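Local coordinates for protein titin (Homo sapiens, PDB 2J8H) that serves as an elastic muscle protein, here a rigid tandem of two immunoglobulin domains from its A-band part, and also carries a probable serine/threonine kinase activity, at residues P99-L104 against D187-E192; S123-F128 against R157-L162; P134-Q139 against Y176-K181; G149-I154 against L162-G167. One frame throughout, in Å; residues are numbered along the deposited sequence.

Contact 1: residues P99-L104 against D187-E192; sequences PAKIHL and DQKTVE
Lys-101 curls back to one oxygen of Asp-187, although its CB starts out away from residues 187-192. With CG anti to the backbone N (chi1 -176°) and bends at chi2 and chi4, the chain wraps round the acid. Lys-101 CG lies near Asp-187 OD2, Lys-101 CD comes to 3.2 Å of that oxygen, and CE stays close by. Lys-101 NZ closes a salt bridge of 2.6 Å to Asp-187 OD2, on the syn side and somewhat out of the carboxylate plane. NZ also bonds to Ile-102 O. On its anti lone pair Asp-187 OD2 takes the N-H of Ile-102 at 2.7 Å, so two donors hold it. The strands run nearly parallel, 5° apart. Here strand 86-102, which comes out of the first immunoglobulin domain, runs alongside strand 185-196 of the second. A methionine in place of Lys-101 would probably leave Asp-187 OD2 and Ile-102 O without their shared ammonium mate. Lys-189 NZ meets the other oxygen, Asp-187 OD1, at 3.0 Å, which makes a network of two lysines round one acid. Ile-102 CG2 rests on Lys-189 CG at 3.5 Å, and Leu-104 CD1 touches Lys-189 CB.

Contact 2: residues S123-F128 against R157-L162; sequences SIKIPF and RSFTSL
Ile-124 and Leu-162, and likewise Ile-126 and Thr-160, are hydrogen-bonded pairs of an antiparallel ladder. Each pair exchanges two backbone bonds. The shortest joins Ile-126 N to Thr-160 O at 2.7 Å. A fifth bond, Phe-128 N to Ser-158 O at 3.0 Å, carries the pairing past the start of strand 159-163. Beyond it a water donates to both Phe-128 O (2.6 Å) and Arg-157 O and bridges the two segments.

Lys-125 and Phe-159 meet on the face they share with Ser-161. Lys-125 is fully extended. Lys-125 CE makes a CH-pi contact, 3.5 Å from the centroid of the Phe-159 ring and almost on the ring normal. Lys-125 NZ, 4.2 Å from that centroid and still over the face, adds a cation-pi contact. On the way out, Lys-125 CG passes Ser-161 OG at 3.5 Å.

Apolar contacts fill the other face. Ile-126 CB meets Thr-160 CG2, and Ile-124 CD1 approaches Leu-162 CD2. The Phe-128 ring packs against the opposing backbone. Its chi1 of 66° turns CG between N and the carbonyl carbon, and Phe-128 CE2 comes to 3.3 Å from Phe-159 C. Ser-158 C stands over one face of this ring, and Thr-160 N meets its edge. Side chains of strand 135-140 pack on this side. The pairing corresponds to strands B and E of an I-set immunoglobulin sandwich.

Contact 3: residues P134-Q139 against Y176-K181; sequences PVITWQ and YVVCAK
Val-135 O is gripped from two sources. Lys-181 N reaches it at 2.9 Å across the strands, and an ordered water donates to it at 2.7 Å. The same water is near Thr-137 OG1. Its bond to Lys-181 NZ is doubtful, because that nitrogen sits too close to Cys-179 SG. Thr-137 OG1 also meets a second water at 2.9 Å, beside Gln-139 OE1. Three antiparallel hydrogen-bonded pairs, Val-135 with Lys-181, Thr-137 with Cys-179 and Gln-139 with Val-177, zip the backbones together.

The opposite face of the sheet is apolar. With CG anti to the carbonyl carbon (chi1 -76°), Trp-138 lies alongside Val-178 and points the same way. Val-178 CB stands 3.7 Å from the centroid of the six-membered ring, 1° off its normal, a CH-pi contact. Tyr-176 CB meets the ring edge at CZ3. Ile-136 CD1 touches Ala-180 CB at 3.6 Å. An alanine at Trp-138 would probably open a gap over Val-178 and take the indole N-H partner from Thr-160 OG1.

Trp-138 is the core tryptophan of immunoglobulin strand C. In the motif of strand F, Val-178 falls where many relatives have a disulfide cysteine. Tyr-176 OH bonds to Asp-172 O, as in a tyrosine corner. Strand 185-196 flanks strand 174-182, strand 144-145 flanks strand 135-140, and strands 123-131 and 159-163 of the other sheet pack on the tryptophan side.

Contact 4: residues G149-I154 against L162-G167; sequences GHYQVI and LVFPNG
Gln-152 and Val-163 form a hydrogen-bonded antiparallel pair. Val-163 N reaches Gln-152 O at 2.7 Å, and Gln-152 N returns a bond to Val-163 O. A side-chain bond ties the far end: Asn-166 ND2 donates to Gly-149 O at 2.9 Å, in the carbonyl plane, with the oxygen in the amide plane. Asn-166 belongs to a type I turn from Phe-164 to Gly-167.

With CG anti to the carbonyl carbon (chi1 -54°), the Tyr-151 ring lies alongside that of Phe-164. Phe-164 CE2 comes to 3.5 Å from Tyr-151 CE2, the planes 67° apart. His-150 CD2 stands over the centre of one Tyr-151 face, and His-150 NE2 is hydrogen-bonded to Asp-172 OD1.

Among the aliphatic groups, Leu-162 CD1 sits between Tyr-151 CD2 and Val-153 CG2, 3.9 Å from each. On the other face Ile-154 CD1 touches Val-163 CG2.

The contact closes the open end of the hairpin of strands 152-155 and 159-163, probably strands D and E of the sandwich. Strand 123-131 borders strand 159-163, and Tyr-151 packs on Tyr-176 of strand 174-182.

All four contacts lie in the second immunoglobulin domain or at its entrance. Contacts 1, 2 and 4 reach one sheet, and contacts 1 and 3 meet in the other, so strands 86-102 and 185-196 bring the two sheets together at contact 1. Its centre is about 8 Å from that of contact 3 and about 10 Å from that of contact 2. Contacts 2 and 3 face each other across the core: Thr-160 OG1 lies 3.0 Å from Trp-138 NE1. Contact 4 shares Leu-162 with contact 2 and continues the same sheet into strand 152-155. It also touches contact 3, with Tyr-176 OH 3.5 Å from Phe-164 CZ, but not contact 1, their centres being about 19 Å apart.

Contact 1: residues P99-L104 against D187-E192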
loop_
_atom_site.group_PDB
_atom_site.type_symbol
_atom_site.label_atom_id
_atom_site.label_comp_id
_atom_site.label_asym_id
_atom_site.label_seq_id
_atom_site.Cartn_x
_atom_site.Cartn_y
_atom_site.Cartn_z
ATOM N N PRO A 99 -3.429 1.490 -14.016
ATOM C CA PRO A 99 -3.994 0.332 -14.712
ATOM C C PRO A 99 -5.449 0.546 -15.090
ATOM O O PRO A 99 -6.184 1.199 -14.336
ATOM C CB PRO A 99 -3.883 -0.779 -13.663
ATOM C CG PRO A 99 -2.759 -0.374 -12.841
ATOM C CD PRO A 99 -2.873 1.100 -12.709
ATOM N N ALA A 100 -5.872 0.015 -16.235
ATOM C CA ALA A 100 -7.281 0.138 -16.621
ATOM C C ALA A 100 -8.114 -0.566 -15.591
ATOM O O ALA A 100 -7.809 -1.701 -15.233
ATOM C CB ALA A 100 -7.551 -0.451 -18.009
ATOM N N LYS A 101 -9.185 0.080 -15.139
ATOM C CA LYS A 101 -9.994 -0.480 -14.074
ATOM C C LYS A 101 -11.419 0.004 -14.202
ATOM O O LYS A 101 -11.664 1.164 -14.474
ATOM C CB LYS A 101 -9.392 -0.102 -12.704
ATOM C CG LYS A 101 -10.095 -0.701 -11.491
ATOM C CD LYS A 101 -9.782 -2.170 -11.278
ATOM C CE LYS A 101 -10.804 -2.870 -10.280
ATOM N NZ LYS A 101 -12.136 -3.228 -10.896
ATOM N N ILE A 102 -12.353 -0.916 -14.041
ATOM C CA ILE A 102 -13.779 -0.600 -14.051
ATOM C C ILE A 102 -14.221 -0.523 -12.592
ATOM O O ILE A 102 -13.868 -1.393 -11.808
ATOM C CB ILE A 102 -14.601 -1.702 -14.744
ATOM C CG1 ILE A 102 -14.286 -1.791 -16.225
ATOM C CG2 ILE A 102 -16.086 -1.456 -14.550
ATOM C CD1 ILE A 102 -14.460 -0.500 -16.973
ATOM N N HIS A 103 -14.973 0.516 -12.251
ATOM C CA HIS A 103 -15.409 0.768 -10.871
ATOM C C HIS A 103 -16.917 0.766 -10.789
ATOM O O HIS A 103 -17.552 1.797 -11.012
ATOM C CB HIS A 103 -14.955 2.145 -10.401
ATOM C CG HIS A 103 -13.489 2.390 -10.549
ATOM N ND1 HIS A 103 -12.549 1.728 -9.801
ATOM C CD2 HIS A 103 -12.804 3.241 -11.351
ATOM C CE1 HIS A 103 -11.341 2.148 -10.146
ATOM N NE2 HIS A 103 -11.472 3.063 -11.087
ATOM N N LEU A 104 -17.499 -0.364 -10.424
ATOM C CA LEU A 104 -18.950 -0.454 -10.226
ATOM C C LEU A 104 -19.355 0.201 -8.910
ATOM O O LEU A 104 -18.968 -0.267 -7.831
ATOM C CB LEU A 104 -19.389 -1.907 -10.211
ATOM C CG LEU A 104 -19.237 -2.740 -11.476
ATOM C CD1 LEU A 104 -19.784 -4.161 -11.183
ATOM C CD2 LEU A 104 -19.899 -2.096 -12.686
ATOM N N ASP A 187 -9.470 -4.912 -17.495
ATOM C CA ASP A 187 -10.461 -5.188 -16.455
ATOM C C ASP A 187 -11.825 -5.213 -17.139
ATOM O O ASP A 187 -12.052 -4.445 -18.077
ATOM C CB ASP A 187 -10.433 -4.064 -15.426
ATOM C CG ASP A 187 -11.145 -4.417 -14.120
ATOM O OD1 ASP A 187 -11.084 -5.589 -13.717
ATOM O OD2 ASP A 187 -11.732 -3.508 -13.493
ATOM N N GLN A 188 -12.713 -6.085 -16.669
ATOM C CA GLN A 188 -14.094 -6.155 -17.128
ATOM C C GLN A 188 -15.030 -6.416 -15.972
ATOM O O GLN A 188 -14.628 -6.952 -14.924
ATOM C CB GLN A 188 -14.287 -7.207 -18.218
ATOM C CG GLN A 188 -14.345 -8.640 -17.783
ATOM C CD GLN A 188 -14.751 -9.580 -18.923
ATOM O OE1 GLN A 188 -14.209 -9.512 -20.033
ATOM N NE2 GLN A 188 -15.709 -10.446 -18.649
ATOM N N LYS A 189 -16.271 -6.003 -16.155
ATOM C CA LYS A 189 -17.318 -6.206 -15.177
ATOM C C LYS A 189 -18.605 -6.428 -15.959
ATOM O O LYS A 189 -18.705 -6.063 -17.118
ATOM C CB LYS A 189 -17.477 -4.995 -14.254
ATOM C CG LYS A 189 -16.320 -4.729 -13.280
ATOM C CD LYS A 189 -16.189 -5.826 -12.242
ATOM C CE LYS A 189 -14.876 -5.757 -11.501
ATOM N NZ LYS A 189 -13.691 -6.047 -12.401
ATOM N N THR A 190 -19.567 -7.054 -15.303
ATOM C CA THR A 190 -20.845 -7.352 -15.887
ATOM C C THR A 190 -21.915 -6.588 -15.129
ATOM O O THR A 190 -21.835 -6.407 -13.916
ATOM C CB THR A 190 -21.105 -8.855 -15.814
ATOM O OG1 THR A 190 -20.097 -9.512 -16.585
ATOM C CG2 THR A 190 -22.492 -9.236 -16.361
ATOM N N VAL A 191 -22.932 -6.169 -15.867
ATOM C CA VAL A 191 -24.130 -5.546 -15.318
ATOM C C VAL A 191 -25.353 -6.317 -15.820
ATOM O O VAL A 191 -25.494 -6.523 -17.029
ATOM C CB VAL A 191 -24.261 -4.095 -15.821
ATOM C CG1 VAL A 191 -25.513 -3.451 -15.285
ATOM C CG2 VAL A 191 -23.029 -3.293 -15.443
ATOM N N GLU A 192 -26.214 -6.760 -14.912
ATOM C CA GLU A 192 -27.463 -7.377 -15.328
ATOM C C GLU A 192 -28.556 -6.324 -15.392
ATOM O O GLU A 192 -28.791 -5.598 -14.416
ATOM C CB GLU A 192 -27.901 -8.502 -14.400
ATOM C CG GLU A 192 -29.221 -9.100 -14.884
ATOM C CD GLU A 192 -29.670 -10.295 -14.112
ATOM O OE1 GLU A 192 -29.032 -10.617 -13.086
ATOM O OE2 GLU A 192 -30.672 -10.907 -14.540
#

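Contact 2: residues S123-F128 against R157-L162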
loop_
_atom_site.group_PDB
_atom_site.type_symbol
_atom_site.label_atom_id
_atom_site.label_comp_id
_atom_site.label_asym_id
_atom_site.label_seq_id
_atom_site.Cartn_x
_atom_site.Cartn_y
_atom_site.Cartn_z
ATOM N N SER A 123 -29.599 4.434 -18.948
ATOM C CA SER A 123 -28.144 4.528 -19.086
ATOM C C SER A 123 -27.471 3.650 -18.042
ATOM O O SER A 123 -27.786 3.726 -16.848
ATOM C CB SER A 123 -27.677 5.958 -18.899
ATOM O OG SER A 123 -28.314 6.813 -19.836
ATOM N N ILE A 124 -26.588 2.776 -18.494
ATOM C CA ILE A 124 -25.768 1.995 -17.574
ATOM C C ILE A 124 -24.440 2.733 -17.492
ATOM O O ILE A 124 -23.624 2.632 -18.409
ATOM C CB ILE A 124 -25.575 0.544 -18.055
ATOM C CG1 ILE A 124 -26.932 -0.103 -18.388
ATOM C CG2 ILE A 124 -24.836 -0.243 -16.982
ATOM C CD1 ILE A 124 -26.846 -1.509 -18.906
ATOM N N LYS A 125 -24.265 3.503 -16.421
ATOM C CA LYS A 125 -23.147 4.437 -16.276
ATOM C C LYS A 125 -22.043 3.803 -15.443
ATOM O O LYS A 125 -22.262 3.456 -14.277
ATOM C CB LYS A 125 -23.605 5.744 -15.633
ATOM C CG LYS A 125 -22.512 6.828 -15.571
ATOM C CD LYS A 125 -23.000 8.134 -14.972
ATOM C CE LYS A 125 -21.894 9.187 -14.971
ATOM N NZ LYS A 125 -22.348 10.555 -14.513
ATOM N N ILE A 126 -20.863 3.660 -16.039
ATOM C CA ILE A 126 -19.774 2.915 -15.444
ATOM C C ILE A 126 -18.506 3.765 -15.355
ATOM O O ILE A 126 -17.885 4.067 -16.397
ATOM C CB ILE A 126 -19.417 1.664 -16.257
ATOM C CG1 ILE A 126 -20.651 0.786 -16.514
ATOM C CG2 ILE A 126 -18.433 0.818 -15.466
ATOM C CD1 ILE A 126 -21.263 0.215 -15.233
ATOM N N PRO A 127 -18.123 4.173 -14.135
ATOM C CA PRO A 127 -16.850 4.876 -14.005
ATOM C C PRO A 127 -15.681 3.959 -14.301
ATOM O O PRO A 127 -15.748 2.758 -14.042
ATOM C CB PRO A 127 -16.827 5.314 -12.543
ATOM C CG PRO A 127 -18.187 5.094 -12.035
ATOM C CD PRO A 127 -18.801 4.041 -12.841
ATOM N N PHE A 128 -14.612 4.510 -14.858
ATOM C CA PHE A 128 -13.395 3.746 -15.028
ATOM C C PHE A 128 -12.156 4.612 -14.850
ATOM O O PHE A 128 -12.215 5.828 -14.897
ATOM C CB PHE A 128 -13.381 3.092 -16.407
ATOM C CG PHE A 128 -13.306 4.061 -17.507
ATOM C CD1 PHE A 128 -12.097 4.562 -17.905
ATOM C CD2 PHE A 128 -14.453 4.510 -18.134
ATOM C CE1 PHE A 128 -12.016 5.464 -18.898
ATOM C CE2 PHE A 128 -14.365 5.441 -19.148
ATOM C CZ PHE A 128 -13.169 5.920 -19.520
ATOM N N ARG A 157 -13.901 11.171 -20.242
ATOM C CA ARG A 157 -12.608 10.981 -19.583
ATOM C C ARG A 157 -12.688 10.055 -18.355
ATOM O O ARG A 157 -11.687 9.451 -17.975
ATOM C CB ARG A 157 -12.010 12.329 -19.168
ATOM C CG ARG A 157 -11.700 13.265 -20.366
ATOM C CD ARG A 157 -11.083 14.599 -19.897
ATOM N NE ARG A 157 -11.962 15.305 -18.952
ATOM C CZ ARG A 157 -12.493 16.514 -19.143
ATOM N NH1 ARG A 157 -12.247 17.225 -20.248
ATOM N NH2 ARG A 157 -13.279 17.029 -18.197
ATOM N N SER A 158 -13.865 9.945 -17.743
ATOM C CA SER A 158 -14.000 9.254 -16.446
ATOM C C SER A 158 -15.061 8.160 -16.357
ATOM O O SER A 158 -15.089 7.387 -15.393
ATOM C CB SER A 158 -14.224 10.298 -15.343
ATOM O OG SER A 158 -15.376 11.063 -15.623
ATOM N N PHE A 159 -15.934 8.073 -17.351
ATOM C CA PHE A 159 -16.973 7.058 -17.334
ATOM C C PHE A 159 -17.425 6.706 -18.731
ATOM O O PHE A 159 -17.149 7.444 -19.708
ATOM C CB PHE A 159 -18.156 7.518 -16.472
ATOM C CG PHE A 159 -19.003 8.557 -17.106
ATOM C CD1 PHE A 159 -19.999 8.204 -17.990
ATOM C CD2 PHE A 159 -18.817 9.894 -16.816
ATOM C CE1 PHE A 159 -20.792 9.165 -18.606
ATOM C CE2 PHE A 159 -19.617 10.864 -17.392
ATOM C CZ PHE A 159 -20.610 10.495 -18.298
ATOM N N THR A 160 -18.096 5.571 -18.821
ATOM C CA THR A 160 -18.741 5.151 -20.056
ATOM C C THR A 160 -20.161 4.730 -19.693
ATOM O O THR A 160 -20.399 4.148 -18.617
ATOM C CB THR A 160 -17.996 3.998 -20.728
ATOM O OG1 THR A 160 -18.690 3.627 -21.905
ATOM C CG2 THR A 160 -17.907 2.746 -19.821
ATOM N N SER A 161 -21.103 5.114 -20.530
ATOM C CA SER A 161 -22.492 4.712 -20.374
ATOM C C SER A 161 -22.968 3.979 -21.608
ATOM O O SER A 161 -22.725 4.404 -22.744
ATOM C CB SER A 161 -23.394 5.922 -20.183
ATOM O OG SER A 161 -22.943 6.663 -19.086
ATOM N N LEU A 162 -23.679 2.897 -21.366
ATOM C CA LEU A 162 -24.412 2.249 -22.409
ATOM C C LEU A 162 -25.823 2.760 -22.296
ATOM O O LEU A 162 -26.491 2.552 -21.272
ATOM C CB LEU A 162 -24.393 0.725 -22.247
ATOM C CG LEU A 162 -25.198 -0.023 -23.323
ATOM C CD1 LEU A 162 -24.594 0.247 -24.715
ATOM C CD2 LEU A 162 -25.339 -1.526 -22.990
HETATM O O HOH W 1 -10.837 7.797 -15.961
#

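Contact 3: residues P134-Q139 against Y176-K181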
loop_
_atom_site.group_PDB
_atom_site.type_symbol
_atom_site.label_atom_id
_atom_site.label_comp_id
_atom_site.label_asym_id
_atom_site.label_seq_id
_atom_site.Cartn_x
_atom_site.Cartn_y
_atom_site.Cartn_z
ATOM N N PRO A 134 -7.839 4.203 -21.373
ATOM C CA PRO A 134 -8.110 2.859 -21.842
ATOM C C PRO A 134 -9.094 2.763 -23.016
ATOM O O PRO A 134 -9.893 3.671 -23.251
ATOM C CB PRO A 134 -8.683 2.185 -20.608
ATOM C CG PRO A 134 -9.373 3.254 -19.915
ATOM C CD PRO A 134 -8.590 4.498 -20.146
ATOM N N VAL A 135 -8.959 1.687 -23.787
ATOM C CA VAL A 135 -9.945 1.334 -24.769
ATOM C C VAL A 135 -11.120 0.707 -24.030
ATOM O O VAL A 135 -10.939 -0.180 -23.211
ATOM C CB VAL A 135 -9.408 0.346 -25.780
ATOM C CG1 VAL A 135 -10.531 -0.080 -26.724
ATOM C CG2 VAL A 135 -8.233 0.984 -26.585
ATOM N N ILE A 136 -12.314 1.203 -24.325
ATOM C CA ILE A 136 -13.532 0.761 -23.686
ATOM C C ILE A 136 -14.324 -0.044 -24.683
ATOM O O ILE A 136 -14.482 0.371 -25.826
ATOM C CB ILE A 136 -14.394 1.956 -23.257
ATOM C CG1 ILE A 136 -13.692 2.772 -22.167
ATOM C CG2 ILE A 136 -15.810 1.503 -22.845
ATOM C CD1 ILE A 136 -13.315 2.014 -20.902
ATOM N N THR A 137 -14.809 -1.214 -24.267
ATOM C CA THR A 137 -15.724 -1.985 -25.108
ATOM C C THR A 137 -16.912 -2.463 -24.314
ATOM O O THR A 137 -16.809 -2.702 -23.121
ATOM C CB THR A 137 -15.056 -3.207 -25.755
ATOM O OG1 THR A 137 -14.659 -4.118 -24.742
ATOM C CG2 THR A 137 -13.859 -2.813 -26.582
ATOM N N TRP A 138 -18.043 -2.605 -24.992
ATOM C CA TRP A 138 -19.265 -3.144 -24.395
ATOM C C TRP A 138 -19.718 -4.338 -25.201
ATOM O O TRP A 138 -19.571 -4.370 -26.435
ATOM C CB TRP A 138 -20.395 -2.111 -24.421
ATOM C CG TRP A 138 -20.326 -1.041 -23.439
ATOM C CD1 TRP A 138 -19.689 0.161 -23.565
ATOM C CD2 TRP A 138 -20.956 -1.028 -22.163
ATOM N NE1 TRP A 138 -19.887 0.912 -22.442
ATOM C CE2 TRP A 138 -20.671 0.203 -21.569
ATOM C CE3 TRP A 138 -21.770 -1.927 -21.484
ATOM C CZ2 TRP A 138 -21.131 0.538 -20.305
ATOM C CZ3 TRP A 138 -22.226 -1.587 -20.241
ATOM C CH2 TRP A 138 -21.912 -0.371 -19.665
ATOM N N GLN A 139 -20.278 -5.322 -24.504
ATOM C CA GLN A 139 -20.822 -6.525 -25.123
ATOM C C GLN A 139 -22.140 -6.885 -24.445
ATOM O O GLN A 139 -22.317 -6.612 -23.263
ATOM C CB GLN A 139 -19.926 -7.759 -24.877
ATOM C CG GLN A 139 -18.466 -7.663 -25.212
ATOM C CD GLN A 139 -17.596 -8.616 -24.336
ATOM O OE1 GLN A 139 -16.475 -8.253 -23.925
ATOM N NE2 GLN A 139 -18.123 -9.840 -24.046
ATOM N N TYR A 176 -24.690 -7.368 -19.600
ATOM C CA TYR A 176 -23.856 -6.503 -20.418
ATOM C C TYR A 176 -22.465 -6.490 -19.791
ATOM O O TYR A 176 -22.328 -6.407 -18.571
ATOM C CB TYR A 176 -24.473 -5.104 -20.481
ATOM C CG TYR A 176 -25.789 -5.091 -21.241
ATOM C CD1 TYR A 176 -26.991 -5.398 -20.611
ATOM C CD2 TYR A 176 -25.819 -4.828 -22.594
ATOM C CE1 TYR A 176 -28.193 -5.436 -21.320
ATOM C CE2 TYR A 176 -27.014 -4.835 -23.308
ATOM C CZ TYR A 176 -28.192 -5.142 -22.676
ATOM O OH TYR A 176 -29.358 -5.156 -23.407
ATOM N N VAL A 177 -21.447 -6.638 -20.628
ATOM C CA VAL A 177 -20.078 -6.689 -20.180
ATOM C C VAL A 177 -19.365 -5.435 -20.678
ATOM O O VAL A 177 -19.403 -5.135 -21.862
ATOM C CB VAL A 177 -19.376 -7.952 -20.690
ATOM C CG1 VAL A 177 -17.929 -7.965 -20.230
ATOM C CG2 VAL A 177 -20.121 -9.206 -20.207
ATOM N N VAL A 178 -18.755 -4.692 -19.757
ATOM C CA VAL A 178 -17.954 -3.515 -20.103
ATOM C C VAL A 178 -16.502 -3.835 -19.745
ATOM O O VAL A 178 -16.215 -4.457 -18.694
ATOM C CB VAL A 178 -18.434 -2.254 -19.371
ATOM C CG1 VAL A 178 -18.465 -2.474 -17.874
ATOM C CG2 VAL A 178 -17.570 -1.023 -19.768
ATOM N N CYS A 179 -15.594 -3.452 -20.631
ATOM C CA CYS A 179 -14.205 -3.802 -20.475
ATOM C C CYS A 179 -13.349 -2.584 -20.759
ATOM O O CYS A 179 -13.646 -1.832 -21.683
ATOM C CB CYS A 179 -13.905 -4.962 -21.412
ATOM S SG CYS A 179 -12.200 -5.596 -21.400
ATOM N N ALA A 180 -12.324 -2.367 -19.930
ATOM C CA ALA A 180 -11.342 -1.305 -20.123
ATOM C C ALA A 180 -9.984 -1.973 -20.259
ATOM O O ALA A 180 -9.642 -2.834 -19.446
ATOM C CB ALA A 180 -11.354 -0.331 -18.936
ATOM N N LYS A 181 -9.223 -1.575 -21.281
ATOM C CA LYS A 181 -7.888 -2.107 -21.553
ATOM C C LYS A 181 -6.897 -0.974 -21.784
ATOM O O LYS A 181 -7.167 -0.053 -22.559
ATOM C CB LYS A 181 -7.859 -2.953 -22.839
ATOM C CG LYS A 181 -8.842 -4.097 -22.928
ATOM C CD LYS A 181 -9.219 -4.408 -24.405
ATOM C CE LYS A 181 -10.154 -5.635 -24.517
ATOM N NZ LYS A 181 -11.538 -5.440 -23.984
HETATM O O HOH W 2 -11.888 -2.647 -23.904
HETATM O O HOH W 3 -16.824 -5.694 -23.512
#

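Contact 4: residues G149-I154 against L162-G167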
loop_
_atom_site.group_PDB
_atom_site.type_symbol
_atom_site.label_atom_id
_atom_site.label_comp_id
_atom_site.label_asym_id
_atom_site.label_seq_id
_atom_site.Cartn_x
_atom_site.Cartn_y
_atom_site.Cartn_z
ATOM N N GLY A 149 -28.610 1.537 -34.455
ATOM C CA GLY A 149 -29.946 2.081 -34.241
ATOM C C GLY A 149 -30.582 1.802 -32.899
ATOM O O GLY A 149 -31.651 2.316 -32.602
ATOM N N HIS A 150 -29.923 0.995 -32.077
ATOM C CA HIS A 150 -30.491 0.520 -30.833
ATOM C C HIS A 150 -29.755 1.055 -29.617
ATOM O O HIS A 150 -30.382 1.580 -28.684
ATOM C CB HIS A 150 -30.470 -1.018 -30.835
ATOM C CG HIS A 150 -31.285 -1.640 -29.741
ATOM N ND1 HIS A 150 -32.622 -1.942 -29.889
ATOM C CD2 HIS A 150 -30.948 -2.029 -28.493
ATOM C CE1 HIS A 150 -33.067 -2.501 -28.774
ATOM N NE2 HIS A 150 -32.072 -2.551 -27.908
ATOM N N TYR A 151 -28.433 0.909 -29.606
ATOM C CA TYR A 151 -27.649 1.358 -28.474
ATOM C C TYR A 151 -26.909 2.629 -28.780
ATOM O O TYR A 151 -26.516 2.865 -29.919
ATOM C CB TYR A 151 -26.584 0.315 -28.100
ATOM C CG TYR A 151 -27.032 -1.098 -27.835
ATOM C CD1 TYR A 151 -26.840 -2.098 -28.774
ATOM C CD2 TYR A 151 -27.568 -1.452 -26.610
ATOM C CE1 TYR A 151 -27.220 -3.408 -28.521
ATOM C CE2 TYR A 151 -27.941 -2.746 -26.353
ATOM C CZ TYR A 151 -27.748 -3.716 -27.289
ATOM O OH TYR A 151 -28.103 -5.007 -26.982
ATOM N N GLN A 152 -26.662 3.416 -27.741
ATOM C CA GLN A 152 -25.679 4.487 -27.836
ATOM C C GLN A 152 -24.636 4.287 -26.758
ATOM O O GLN A 152 -24.978 4.150 -25.583
ATOM C CB GLN A 152 -26.324 5.874 -27.691
ATOM C CG GLN A 152 -25.336 7.038 -27.760
ATOM C CD GLN A 152 -24.678 7.183 -29.098
ATOM O OE1 GLN A 152 -25.339 7.139 -30.144
ATOM N NE2 GLN A 152 -23.368 7.404 -29.091
ATOM N N VAL A 153 -23.366 4.267 -27.155
ATOM C CA VAL A 153 -22.280 4.265 -26.181
ATOM C C VAL A 153 -21.712 5.673 -25.974
ATOM O O VAL A 153 -21.361 6.354 -26.929
ATOM C CB VAL A 153 -21.142 3.334 -26.621
ATOM C CG1 VAL A 153 -20.001 3.409 -25.623
ATOM C CG2 VAL A 153 -21.665 1.907 -26.732
ATOM N N ILE A 154 -21.603 6.085 -24.715
ATOM C CA ILE A 154 -20.948 7.336 -24.355
ATOM C C ILE A 154 -19.637 6.970 -23.673
ATOM O O ILE A 154 -19.612 6.106 -22.818
ATOM C CB ILE A 154 -21.816 8.158 -23.403
ATOM C CG1 ILE A 154 -23.076 8.634 -24.131
ATOM C CG2 ILE A 154 -21.029 9.328 -22.812
ATOM C CD1 ILE A 154 -24.097 9.355 -23.247
ATOM N N LEU A 162 -23.679 2.897 -21.366
ATOM C CA LEU A 162 -24.412 2.249 -22.409
ATOM C C LEU A 162 -25.823 2.760 -22.296
ATOM O O LEU A 162 -26.491 2.552 -21.272
ATOM C CB LEU A 162 -24.393 0.725 -22.247
ATOM C CG LEU A 162 -25.198 -0.023 -23.323
ATOM C CD1 LEU A 162 -24.594 0.247 -24.715
ATOM C CD2 LEU A 162 -25.339 -1.526 -22.990
ATOM N N VAL A 163 -26.282 3.435 -23.339
ATOM C CA VAL A 163 -27.611 4.049 -23.298
ATOM C C VAL A 163 -28.577 3.338 -24.265
ATOM O O VAL A 163 -28.198 2.887 -25.366
ATOM C CB VAL A 163 -27.556 5.543 -23.622
ATOM C CG1 VAL A 163 -28.911 6.210 -23.356
ATOM C CG2 VAL A 163 -26.431 6.247 -22.835
ATOM N N PHE A 164 -29.836 3.278 -23.852
ATOM C CA PHE A 164 -30.926 2.736 -24.659
ATOM C C PHE A 164 -31.814 3.917 -25.050
ATOM O O PHE A 164 -32.856 4.111 -24.460
ATOM C CB PHE A 164 -31.700 1.710 -23.818
ATOM C CG PHE A 164 -30.875 0.498 -23.446
ATOM C CD1 PHE A 164 -30.001 0.528 -22.369
ATOM C CD2 PHE A 164 -30.929 -0.656 -24.203
ATOM C CE1 PHE A 164 -29.219 -0.575 -22.047
ATOM C CE2 PHE A 164 -30.156 -1.760 -23.876
ATOM C CZ PHE A 164 -29.293 -1.706 -22.801
ATOM N N PRO A 165 -31.383 4.740 -26.034
ATOM C CA PRO A 165 -32.053 6.014 -26.298
ATOM C C PRO A 165 -33.502 5.915 -26.772
ATOM O O PRO A 165 -34.258 6.893 -26.663
ATOM C CB PRO A 165 -31.173 6.651 -27.375
ATOM C CG PRO A 165 -30.494 5.528 -28.029
ATOM C CD PRO A 165 -30.245 4.539 -26.948
ATOM N N ASN A 166 -33.885 4.760 -27.304
ATOM C CA ASN A 166 -35.213 4.573 -27.828
ATOM C C ASN A 166 -36.177 4.127 -26.727
ATOM O O ASN A 166 -37.366 3.964 -26.980
ATOM C CB ASN A 166 -35.218 3.509 -28.932
ATOM C CG ASN A 166 -34.172 3.749 -30.005
ATOM O OD1 ASN A 166 -33.912 4.894 -30.412
ATOM N ND2 ASN A 166 -33.606 2.656 -30.520
ATOM N N GLY A 167 -35.663 3.913 -25.519
ATOM C CA GLY A 167 -36.442 3.297 -24.458
ATOM C C GLY A 167 -36.215 1.801 -24.444
ATOM O O GLY A 167 -36.247 1.147 -25.486
#